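Local coordinates for protein acetyltransferase (Klebsiella pneumoniae, PDB 5XUN) that probably transfers the acetyl group of acetyl-CoA to glycyl-tRNA(Gly), acting as the toxin of a type II toxin-antitoxin pair, at residues Gly20-Glu25 / Ile99-Gln104; Phe14-Thr19 / Thr55-Leu60. The protein carries 1 engineered substitution. All blocks are in the same frame, centred on the assembly; numbering follows the deposited sequence.

Interaction 1. Residues Gly20-Glu25 / Ile99-Gln104; sequences GFDCGE and IDKSVQ. With ACO (acetyl coenzyme *a), chain E.
I99 meets C23 at the edge of the acetyl-CoA site of this GNAT fold, where strand 88-99 runs out into the turn that leads to helix 108-126. The backbone N of I99 donates to O9P of the cofactor's pantetheine arm at 2.9 Å, almost straight, while I99 O points to the same side of the chain and has CB of C23 against it at 3.2 Å. D100 comes next, and its carboxylate joins both sides. With CG anti to the backbone N (chi1 -178°), OD1 lies in front of the D22 amide and takes its N-H nearly end-on at 2.7 Å. OD2 serves its own segment: it accepts from S102 N, closing an Asx turn, and uses its anti lone pair for S102 OG. CB of D100 also rests obliquely against the ring of F21, 3.7 Å from CE2. At K101 the main chain answers D22, with K101 N donating to D22 O at 2.8 Å. The K101 side chain then runs across D22, CE passing 3.4 Å from OD2 and packing on CA of G24. NZ does not pair with that carboxylate, whose OD1 receives G24 N in a second Asx turn just before helix 26-34. Q104 closes the turn back on its start. Its chain is extended beyond CG, which carries the amide past the pantetheine, and both NE2 hydrogens are used within the amide plane: one goes to I99 O at 2.7 Å, and the other reaches C23 O at 3.0 Å with an N-H...O angle of 144°.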
ATOM      1  N   GLY B  20       9.306 -29.818   8.569  1.00 35.97           N
ATOM      2  CA  GLY B  20       8.122 -30.353   9.199  1.00 46.26           C
ATOM      3  C   GLY B  20       6.968 -29.385   9.333  1.00 54.78           C
ATOM      4  O   GLY B  20       5.981 -29.718  10.000  1.00 55.06           O
ATOM      5  N   PHE B  21       7.060 -28.192   8.744  1.00 44.45           N
ATOM      6  CA  PHE B  21       5.966 -27.238   8.848  1.00 34.82           C
ATOM      7  C   PHE B  21       4.794 -27.746   8.024  1.00 27.01           C
ATOM      8  O   PHE B  21       4.954 -28.087   6.848  1.00 28.43           O
ATOM      9  CB  PHE B  21       6.393 -25.845   8.366  1.00 36.84           C
ATOM     10  CG  PHE B  21       5.285 -24.811   8.426  1.00 24.18           C
ATOM     11  CD1 PHE B  21       4.388 -24.663   7.376  1.00 28.92           C
ATOM     12  CD2 PHE B  21       5.141 -23.995   9.538  1.00 31.81           C
ATOM     13  CE1 PHE B  21       3.363 -23.722   7.435  1.00 28.15           C
ATOM     14  CE2 PHE B  21       4.125 -23.054   9.603  1.00 26.31           C
ATOM     15  CZ  PHE B  21       3.233 -22.918   8.553  1.00 20.01           C
ATOM     16  N   ASP B  22       3.609 -27.765   8.630  1.00 32.16           N
ATOM     17  CA  ASP B  22       2.410 -28.248   7.952  1.00 39.21           C
ATOM     18  C   ASP B  22       1.213 -27.543   8.568  1.00 37.79           C
ATOM     19  O   ASP B  22       0.853 -27.819   9.713  1.00 31.65           O
ATOM     20  CB  ASP B  22       2.265 -29.765   8.079  1.00 34.56           C
ATOM     21  CG  ASP B  22       1.006 -30.292   7.398  1.00 43.31           C
ATOM     22  OD1 ASP B  22       0.372 -29.537   6.628  1.00 37.98           O
ATOM     23  OD2 ASP B  22       0.640 -31.460   7.643  1.00 52.05           O
ATOM     24  N   CYS B  23       0.619 -26.622   7.821  1.00 25.91           N
ATOM     25  CA  CYS B  23      -0.600 -25.959   8.255  1.00 49.97           C
ATOM     26  C   CYS B  23      -1.851 -26.726   7.850  1.00 27.55           C
ATOM     27  O   CYS B  23      -2.952 -26.338   8.250  1.00 42.49           O
ATOM     28  CB  CYS B  23      -0.658 -24.529   7.690  1.00 29.06           C
ATOM     29  SG  CYS B  23      -0.920 -24.445   5.906  1.00 29.22           S
ATOM     30  N   GLY B  24      -1.705 -27.800   7.078  1.00 38.49           N
ATOM     31  CA  GLY B  24      -2.829 -28.581   6.610  1.00 34.16           C
ATOM     32  C   GLY B  24      -3.339 -28.190   5.244  1.00 33.91           C
ATOM     33  O   GLY B  24      -4.265 -28.834   4.735  1.00 32.19           O
ATOM     34  N   GLU B  25      -2.764 -27.159   4.634  1.00 40.03           N
ATOM     35  CA  GLU B  25      -3.071 -26.762   3.266  1.00 37.43           C
ATOM     36  C   GLU B  25      -1.746 -26.761   2.517  1.00 40.75           C
ATOM     37  O   GLU B  25      -0.846 -25.978   2.839  1.00 38.56           O
ATOM     38  CB  GLU B  25      -3.750 -25.394   3.220  1.00 28.19           C
ATOM     39  CG  GLU B  25      -4.896 -25.292   2.223  1.00 50.96           C
ATOM     40  CD  GLU B  25      -6.182 -25.903   2.746  1.00 50.98           C
ATOM     41  OE1 GLU B  25      -7.203 -25.849   2.028  1.00 58.82           O
ATOM     42  OE2 GLU B  25      -6.175 -26.429   3.879  1.00 57.69           O
ATOM     43  N   ILE B  99      -0.866 -21.157  10.172  1.00 33.07           N
ATOM     44  CA  ILE B  99      -0.344 -21.580  11.466  1.00 33.99           C
ATOM     45  C   ILE B  99      -0.039 -23.070  11.380  1.00 25.62           C
ATOM     46  O   ILE B  99      -0.809 -23.830  10.786  1.00 25.41           O
ATOM     47  CB  ILE B  99      -1.347 -21.292  12.605  1.00 30.56           C
ATOM     48  CG1 ILE B  99      -1.611 -19.794  12.737  1.00 30.04           C
ATOM     49  CG2 ILE B  99      -0.847 -21.856  13.924  1.00 26.62           C
ATOM     50  CD1 ILE B  99      -0.479 -19.037  13.404  1.00 20.75           C
ATOM     51  N   ASP B 100       1.087 -23.486  11.953  1.00 30.69           N
ATOM     52  CA  ASP B 100       1.437 -24.901  11.939  1.00 38.98           C
ATOM     53  C   ASP B 100       0.466 -25.729  12.779  1.00 35.15           C
ATOM     54  O   ASP B 100       0.018 -25.294  13.845  1.00 36.62           O
ATOM     55  CB  ASP B 100       2.863 -25.111  12.441  1.00 35.30           C
ATOM     56  CG  ASP B 100       3.276 -26.571  12.394  1.00 44.73           C
ATOM     57  OD1 ASP B 100       3.496 -27.083  11.272  1.00 36.83           O
ATOM     58  OD2 ASP B 100       3.377 -27.204  13.467  1.00 44.65           O
ATOM     59  N   LYS B 101       0.156 -26.939  12.290  1.00 40.50           N
ATOM     60  CA  LYS B 101      -0.808 -27.821  12.951  1.00 32.26           C
ATOM     61  C   LYS B 101      -0.472 -28.037  14.420  1.00 26.88           C
ATOM     62  O   LYS B 101      -1.371 -28.103  15.267  1.00 33.48           O
ATOM     63  CB  LYS B 101      -0.850 -29.181  12.251  1.00 39.84           C
ATOM     64  CG  LYS B 101      -1.575 -29.258  10.921  1.00 28.42           C
ATOM     65  CD  LYS B 101      -1.457 -30.694  10.387  1.00 38.77           C
ATOM     66  CE  LYS B 101      -2.331 -30.956   9.169  1.00 53.29           C
ATOM     67  NZ  LYS B 101      -3.774 -31.109   9.525  1.00 62.82           N
ATOM     68  N   SER B 102       0.819 -28.140  14.744  1.00 39.59           N
ATOM     69  CA  SER B 102       1.218 -28.402  16.122  1.00 35.12           C
ATOM     70  C   SER B 102       0.717 -27.338  17.082  1.00 44.37           C
ATOM     71  O   SER B 102       0.697 -27.573  18.295  1.00 43.35           O
ATOM     72  CB  SER B 102       2.741 -28.489  16.235  1.00 45.67           C
ATOM     73  OG  SER B 102       3.315 -27.195  16.316  1.00 46.75           O
ATOM     74  N   VAL B 103       0.355 -26.161  16.580  1.00 38.21           N
ATOM     75  CA  VAL B 103       0.037 -25.059  17.473  1.00 31.16           C
ATOM     76  C   VAL B 103      -1.269 -24.363  17.078  1.00 29.40           C
ATOM     77  O   VAL B 103      -1.599 -23.296  17.606  1.00 40.55           O
ATOM     78  CB  VAL B 103       1.249 -24.097  17.537  1.00 36.44           C
ATOM     79  CG1 VAL B 103       1.287 -23.123  16.378  1.00 28.89           C
ATOM     80  CG2 VAL B 103       1.319 -23.382  18.861  1.00 45.85           C
ATOM     81  N   GLN B 104      -2.061 -24.993  16.212  1.00 32.72           N
ATOM     82  CA  GLN B 104      -3.375 -24.458  15.866  1.00 35.37           C
ATOM     83  C   GLN B 104      -4.383 -24.618  17.009  1.00 43.95           C
ATOM     84  O   GLN B 104      -4.188 -25.392  17.951  1.00 42.93           O
ATOM     85  CB  GLN B 104      -3.928 -25.143  14.620  1.00 31.13           C
ATOM     86  CG  GLN B 104      -3.137 -24.849  13.375  1.00 39.30           C
ATOM     87  CD  GLN B 104      -3.760 -25.449  12.147  1.00 36.02           C
ATOM     88  OE1 GLN B 104      -4.813 -26.083  12.217  1.00 39.81           O
ATOM     89  NE2 GLN B 104      -3.104 -25.273  11.009  1.00 30.50           N
TER
HETATM   90  N1A ACO E 201      -7.917 -16.695  21.893  1.00 59.17           N
HETATM   91  C2A ACO E 201      -8.705 -17.003  20.841  1.00 61.60           C
HETATM   92  N3A ACO E 201      -9.076 -18.257  20.515  1.00 64.79           N
HETATM   93  C4A ACO E 201      -8.663 -19.319  21.255  1.00 67.89           C
HETATM   94  C5A ACO E 201      -7.798 -19.058  22.423  1.00 68.91           C
HETATM   95  C6A ACO E 201      -7.432 -17.652  22.716  1.00 68.82           C
HETATM   96  N6A ACO E 201      -6.641 -17.350  23.775  1.00 60.87           N
HETATM   97  N7A ACO E 201      -7.526 -20.247  22.984  1.00 59.60           N
HETATM   98  C8A ACO E 201      -8.156 -21.182  22.240  1.00 60.87           C
HETATM   99  N9A ACO E 201      -8.849 -20.646  21.221  1.00 76.24           N
HETATM  100  C1B ACO E 201      -9.623 -21.450  20.228  1.00 79.35           C
HETATM  101  C2B ACO E 201     -11.102 -21.097  20.130  1.00 76.49           C
HETATM  102  O2B ACO E 201     -11.897 -22.052  20.847  1.00 46.51           O
HETATM  103  C3B ACO E 201     -11.407 -21.143  18.644  1.00 78.00           C
HETATM  104  O3B ACO E 201     -11.921 -22.428  18.300  1.00 92.95           O
HETATM  105  P3B ACO E 201     -13.036 -22.634  17.152  1.00 89.81           P
HETATM  106  O7A ACO E 201     -14.344 -22.327  17.843  1.00 86.23           O
HETATM  107  O8A ACO E 201     -12.661 -21.637  16.081  1.00 82.46           O
HETATM  108  O9A ACO E 201     -12.861 -24.078  16.739  1.00 73.63           O
HETATM  109  C4B ACO E 201     -10.054 -20.999  17.959  1.00 77.83           C
HETATM  110  O4B ACO E 201      -9.042 -21.262  18.932  1.00 63.97           O
HETATM  111  C5B ACO E 201      -9.802 -19.617  17.363  1.00 78.83           C
HETATM  112  O5B ACO E 201      -9.000 -19.777  16.194  1.00 62.69           O
HETATM  113  P1A ACO E 201      -7.397 -19.611  16.228  1.00 44.33           P
HETATM  114  O1A ACO E 201      -6.814 -20.604  17.199  1.00 42.85           O
HETATM  115  O2A ACO E 201      -7.030 -18.155  16.352  1.00 44.57           O
HETATM  116  O3A ACO E 201      -7.060 -20.068  14.731  1.00 49.46           O
HETATM  117  P2A ACO E 201      -5.874 -21.093  14.382  1.00 37.68           P
HETATM  118  O4A ACO E 201      -4.687 -20.834  15.272  1.00 32.17           O
HETATM  119  O5A ACO E 201      -6.440 -22.487  14.269  1.00 53.43           O
HETATM  120  O6A ACO E 201      -5.539 -20.556  12.904  1.00 43.11           O
HETATM  121  CBP ACO E 201      -5.881 -20.742  10.566  1.00 35.44           C
HETATM  122  CCP ACO E 201      -6.563 -20.574  11.912  1.00 32.03           C
HETATM  123  CDP ACO E 201      -4.741 -19.743  10.434  1.00 34.28           C
HETATM  124  CEP ACO E 201      -6.896 -20.537   9.451  1.00 31.72           C
HETATM  125  CAP ACO E 201      -5.376 -22.181  10.562  1.00 36.97           C
HETATM  126  OAP ACO E 201      -6.516 -23.049  10.614  1.00 37.48           O
HETATM  127  C9P ACO E 201      -4.577 -22.511   9.338  1.00 28.52           C
HETATM  128  O9P ACO E 201      -3.380 -22.264   9.274  1.00 36.55           O
HETATM  129  N8P ACO E 201      -5.260 -23.098   8.367  1.00 35.14           N
HETATM  130  C7P ACO E 201      -4.612 -23.771   7.264  1.00 33.16           C
HETATM  131  C6P ACO E 201      -4.147 -22.788   6.199  1.00 35.39           C
HETATM  132  C5P ACO E 201      -5.246 -21.786   5.957  1.00 41.55           C
HETATM  133  O5P ACO E 201      -6.321 -22.140   5.498  1.00 31.52           O
HETATM  134  N4P ACO E 201      -4.957 -20.527   6.280  1.00 32.93           N
HETATM  135  C3P ACO E 201      -5.946 -19.472   6.205  1.00 28.47           C
HETATM  136  C2P ACO E 201      -6.205 -19.017   4.777  1.00 35.06           C
HETATM  137  S1P ACO E 201      -5.428 -17.453   4.545  1.00 55.04           S
HETATM  138  C   ACO E 201      -6.349 -16.959   3.264  1.00 28.54           C
HETATM  139  O   ACO E 201      -7.372 -17.577   3.043  1.00 25.69           O
HETATM  140  CH3 ACO E 201      -5.888 -15.789   2.442  1.00 27.18           C
HETATM  141  O   HOH W   1       4.352 -29.958  12.486  1.00 36.90           O

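Interaction 2. Residues Phe14-Thr19 / Thr55-Leu60; sequences FSYDIT and TVPRLL
D17 and R58 form a single bridge of the parallel type where the loop between strand 6-9 and helix 26-34 passes the start of strand 59-71 in the GNAT sheet. D17 bonds to the two neighbours of R58: D17 N donates to P57 O at 2.9 Å, and L59 N returns to D17 O at 3.0 Å, both close to straight. The tight part lies on the side of Y16, I18 and L59. L59 is buried, with CG anti to its backbone N (chi1 -170°), and its CD1 touches both CD2 of Y16, at 4.1 Å, and CG2 of I18. That same CG2 runs alongside CB of L59 at 3.9 Å, and L32 of helix 26-34 touches both residues. The Y16 ring has P57 O near its plane at one edge, while CG of the proline touches CD1; farther out, its hydroxyl is hydrogen-bonded to E8 and to A11 N. CD2 of Y16 in turn lies over a face of the F14 ring. Toward solvent the contact thins. V56 offers just CG1, 3.5 Å from S15 O, and the D17 and R58 side chains run alongside each other without a salt bridge, OD2 staying 4.8 Å from NE. The D17 carboxylate turns instead to its own segment. OD1 accepts T19 N in an Asx turn at 3.1 Å and, through its syn lone pair, the T19 hydroxyl OG1 at 2.9 Å.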
ATOM      1  N   PHE B  14      16.895 -15.554   6.811  1.00 34.31           N
ATOM      2  CA  PHE B  14      15.879 -16.602   6.762  1.00 29.19           C
ATOM      3  C   PHE B  14      16.436 -17.895   7.356  1.00 38.94           C
ATOM      4  O   PHE B  14      16.342 -18.980   6.778  1.00 41.65           O
ATOM      5  CB  PHE B  14      15.367 -16.816   5.340  1.00 25.98           C
ATOM      6  CG  PHE B  14      13.993 -17.415   5.280  1.00 38.89           C
ATOM      7  CD1 PHE B  14      12.875 -16.644   5.559  1.00 37.76           C
ATOM      8  CD2 PHE B  14      13.819 -18.752   4.971  1.00 43.73           C
ATOM      9  CE1 PHE B  14      11.607 -17.194   5.514  1.00 39.49           C
ATOM     10  CE2 PHE B  14      12.555 -19.308   4.924  1.00 55.31           C
ATOM     11  CZ  PHE B  14      11.448 -18.529   5.199  1.00 43.23           C
ATOM     12  N   SER B  15      17.037 -17.753   8.533  1.00 36.74           N
ATOM     13  CA  SER B  15      17.647 -18.847   9.277  1.00 41.05           C
ATOM     14  C   SER B  15      16.640 -19.552  10.172  1.00 50.54           C
ATOM     15  O   SER B  15      16.942 -19.899  11.318  1.00 64.72           O
ATOM     16  CB  SER B  15      18.824 -18.314  10.088  1.00 46.43           C
ATOM     17  OG  SER B  15      19.549 -19.366  10.698  1.00 68.89           O
ATOM     18  N   TYR B  16      15.415 -19.725   9.693  1.00 36.41           N
ATOM     19  CA  TYR B  16      14.377 -20.390  10.461  1.00 32.15           C
ATOM     20  C   TYR B  16      14.413 -21.893  10.237  1.00 42.76           C
ATOM     21  O   TYR B  16      14.773 -22.373   9.160  1.00 40.58           O
ATOM     22  CB  TYR B  16      12.993 -19.851  10.093  1.00 33.17           C
ATOM     23  CG  TYR B  16      12.872 -18.364  10.283  1.00 38.45           C
ATOM     24  CD1 TYR B  16      12.963 -17.806  11.552  1.00 23.58           C
ATOM     25  CD2 TYR B  16      12.673 -17.514   9.203  1.00 36.30           C
ATOM     26  CE1 TYR B  16      12.862 -16.447  11.743  1.00 37.33           C
ATOM     27  CE2 TYR B  16      12.571 -16.150   9.383  1.00 34.94           C
ATOM     28  CZ  TYR B  16      12.666 -15.622  10.657  1.00 25.38           C
ATOM     29  OH  TYR B  16      12.567 -14.263  10.849  1.00 36.52           O
ATOM     30  N   ASP B  17      14.035 -22.635  11.275  1.00 41.89           N
ATOM     31  CA  ASP B  17      13.785 -24.064  11.150  1.00 30.41           C
ATOM     32  C   ASP B  17      12.354 -24.239  10.659  1.00 23.83           C
ATOM     33  O   ASP B  17      11.402 -24.042  11.421  1.00 31.59           O
ATOM     34  CB  ASP B  17      13.999 -24.767  12.488  1.00 39.95           C
ATOM     35  CG  ASP B  17      13.769 -26.280  12.415  1.00 37.47           C
ATOM     36  OD1 ASP B  17      13.346 -26.796  11.359  1.00 43.39           O
ATOM     37  OD2 ASP B  17      14.026 -26.959  13.429  1.00 31.97           O
ATOM     38  N   ILE B  18      12.196 -24.595   9.389  1.00 38.26           N
ATOM     39  CA  ILE B  18      10.875 -24.805   8.810  1.00 41.21           C
ATOM     40  C   ILE B  18      10.619 -26.274   8.501  1.00 43.71           C
ATOM     41  O   ILE B  18       9.572 -26.609   7.934  1.00 41.51           O
ATOM     42  CB  ILE B  18      10.676 -23.943   7.555  1.00 38.52           C
ATOM     43  CG1 ILE B  18      11.662 -24.353   6.461  1.00 35.30           C
ATOM     44  CG2 ILE B  18      10.861 -22.471   7.895  1.00 33.14           C
ATOM     45  CD1 ILE B  18      11.285 -23.853   5.078  1.00 27.30           C
ATOM     46  N   THR B  19      11.543 -27.164   8.862  1.00 45.95           N
ATOM     47  CA  THR B  19      11.391 -28.577   8.528  1.00 40.75           C
ATOM     48  C   THR B  19      10.213 -29.170   9.293  1.00 47.26           C
ATOM     49  O   THR B  19      10.113 -29.031  10.517  1.00 40.53           O
ATOM     50  CB  THR B  19      12.677 -29.350   8.830  1.00 37.20           C
ATOM     51  OG1 THR B  19      12.896 -29.394  10.245  1.00 49.93           O
ATOM     52  CG2 THR B  19      13.875 -28.698   8.147  1.00 21.31           C
ATOM     53  N   THR B  55      17.359 -22.004  19.924  1.00 70.92           N
ATOM     54  CA  THR B  55      18.611 -21.469  19.377  1.00 50.64           C
ATOM     55  C   THR B  55      18.462 -21.139  17.901  1.00 50.88           C
ATOM     56  O   THR B  55      18.739 -20.017  17.466  1.00 59.06           O
ATOM     57  CB  THR B  55      19.768 -22.462  19.542  1.00 66.68           C
ATOM     58  OG1 THR B  55      19.714 -23.435  18.487  1.00 73.69           O
ATOM     59  CG2 THR B  55      19.765 -23.141  20.919  1.00 50.11           C
ATOM     60  N   VAL B  56      18.030 -22.121  17.118  1.00 56.87           N
ATOM     61  CA  VAL B  56      17.491 -21.877  15.782  1.00 45.93           C
ATOM     62  C   VAL B  56      15.983 -21.723  15.931  1.00 59.87           C
ATOM     63  O   VAL B  56      15.296 -22.714  16.229  1.00 56.42           O
ATOM     64  CB  VAL B  56      17.839 -23.012  14.811  1.00 61.54           C
ATOM     65  CG1 VAL B  56      17.387 -22.644  13.403  1.00 44.04           C
ATOM     66  CG2 VAL B  56      19.336 -23.293  14.841  1.00 51.31           C
ATOM     67  N   PRO B  57      15.439 -20.519  15.785  1.00 45.28           N
ATOM     68  CA  PRO B  57      13.998 -20.347  15.970  1.00 32.93           C
ATOM     69  C   PRO B  57      13.229 -21.175  14.954  1.00 41.69           C
ATOM     70  O   PRO B  57      13.563 -21.215  13.768  1.00 44.66           O
ATOM     71  CB  PRO B  57      13.787 -18.841  15.766  1.00 37.90           C
ATOM     72  CG  PRO B  57      15.063 -18.336  15.146  1.00 38.31           C
ATOM     73  CD  PRO B  57      16.140 -19.234  15.647  1.00 47.56           C
ATOM     74  N   ARG B  58      12.216 -21.871  15.444  1.00 34.47           N
ATOM     75  CA  ARG B  58      11.332 -22.643  14.597  1.00 28.83           C
ATOM     76  C   ARG B  58      10.181 -21.764  14.141  1.00 40.30           C
ATOM     77  O   ARG B  58       9.658 -20.957  14.913  1.00 30.83           O
ATOM     78  CB  ARG B  58      10.823 -23.867  15.357  1.00 46.04           C
ATOM     79  CG  ARG B  58      11.968 -24.719  15.899  1.00 41.60           C
ATOM     80  CD  ARG B  58      11.501 -25.831  16.814  1.00 50.99           C
ATOM     81  NE  ARG B  58      10.250 -26.431  16.365  1.00 53.60           N
ATOM     82  CZ  ARG B  58       9.120 -26.387  17.060  1.00 54.21           C
ATOM     83  NH1 ARG B  58       9.090 -25.763  18.232  1.00 35.25           N
ATOM     84  NH2 ARG B  58       8.021 -26.959  16.583  1.00 42.78           N
ATOM     85  N   LEU B  59       9.804 -21.905  12.877  1.00 30.07           N
ATOM     86  CA  LEU B  59       8.712 -21.124  12.321  1.00 27.33           C
ATOM     87  C   LEU B  59       7.426 -21.916  12.518  1.00 35.95           C
ATOM     88  O   LEU B  59       7.312 -23.052  12.048  1.00 29.93           O
ATOM     89  CB  LEU B  59       8.972 -20.816  10.845  1.00 30.78           C
ATOM     90  CG  LEU B  59       8.077 -19.812  10.121  1.00 24.46           C
ATOM     91  CD1 LEU B  59       8.905 -19.030   9.109  1.00 24.68           C
ATOM     92  CD2 LEU B  59       6.927 -20.507   9.420  1.00 20.23           C
ATOM     93  N   LEU B  60       6.480 -21.329  13.251  1.00 37.33           N
ATOM     94  CA  LEU B  60       5.200 -21.961  13.528  1.00 25.81           C
ATOM     95  C   LEU B  60       4.032 -21.291  12.818  1.00 31.03           C
ATOM     96  O   LEU B  60       2.907 -21.801  12.891  1.00 30.65           O
ATOM     97  CB  LEU B  60       4.940 -21.986  15.044  1.00 29.55           C
ATOM     98  CG  LEU B  60       5.752 -22.962  15.912  1.00 37.62           C
ATOM     99  CD1 LEU B  60       5.631 -24.385  15.387  1.00 37.37           C
ATOM    100  CD2 LEU B  60       7.214 -22.563  16.051  1.00 36.66           C
TER
HETATM  101  O   HOH W   2       8.388 -25.629  11.478  1.00 39.23           O

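Both interactions tie the loop between strand 6-9 and helix 26-34 to the sheet, interaction 2 through its first half and interaction 1 through its second. Their sheet partners are neighbours too: residues 55-60 lead into strand 59-71, while residues 99-104 follow on from strand 88-99, and D100 N probably bonds to L60 O at 2.7 Å. The F21 ring spans the two sites, CD2 lying 3.4 Å from L59 O. Interaction 1, partly buried, relies on a carboxylate and a side-chain amide as well as one main-chain bond, beside the cofactor. Interaction 2 is a surface contact built on main-chain bonds and an apolar patch, with the L59 side chain about 10 Å from acetyl-CoA.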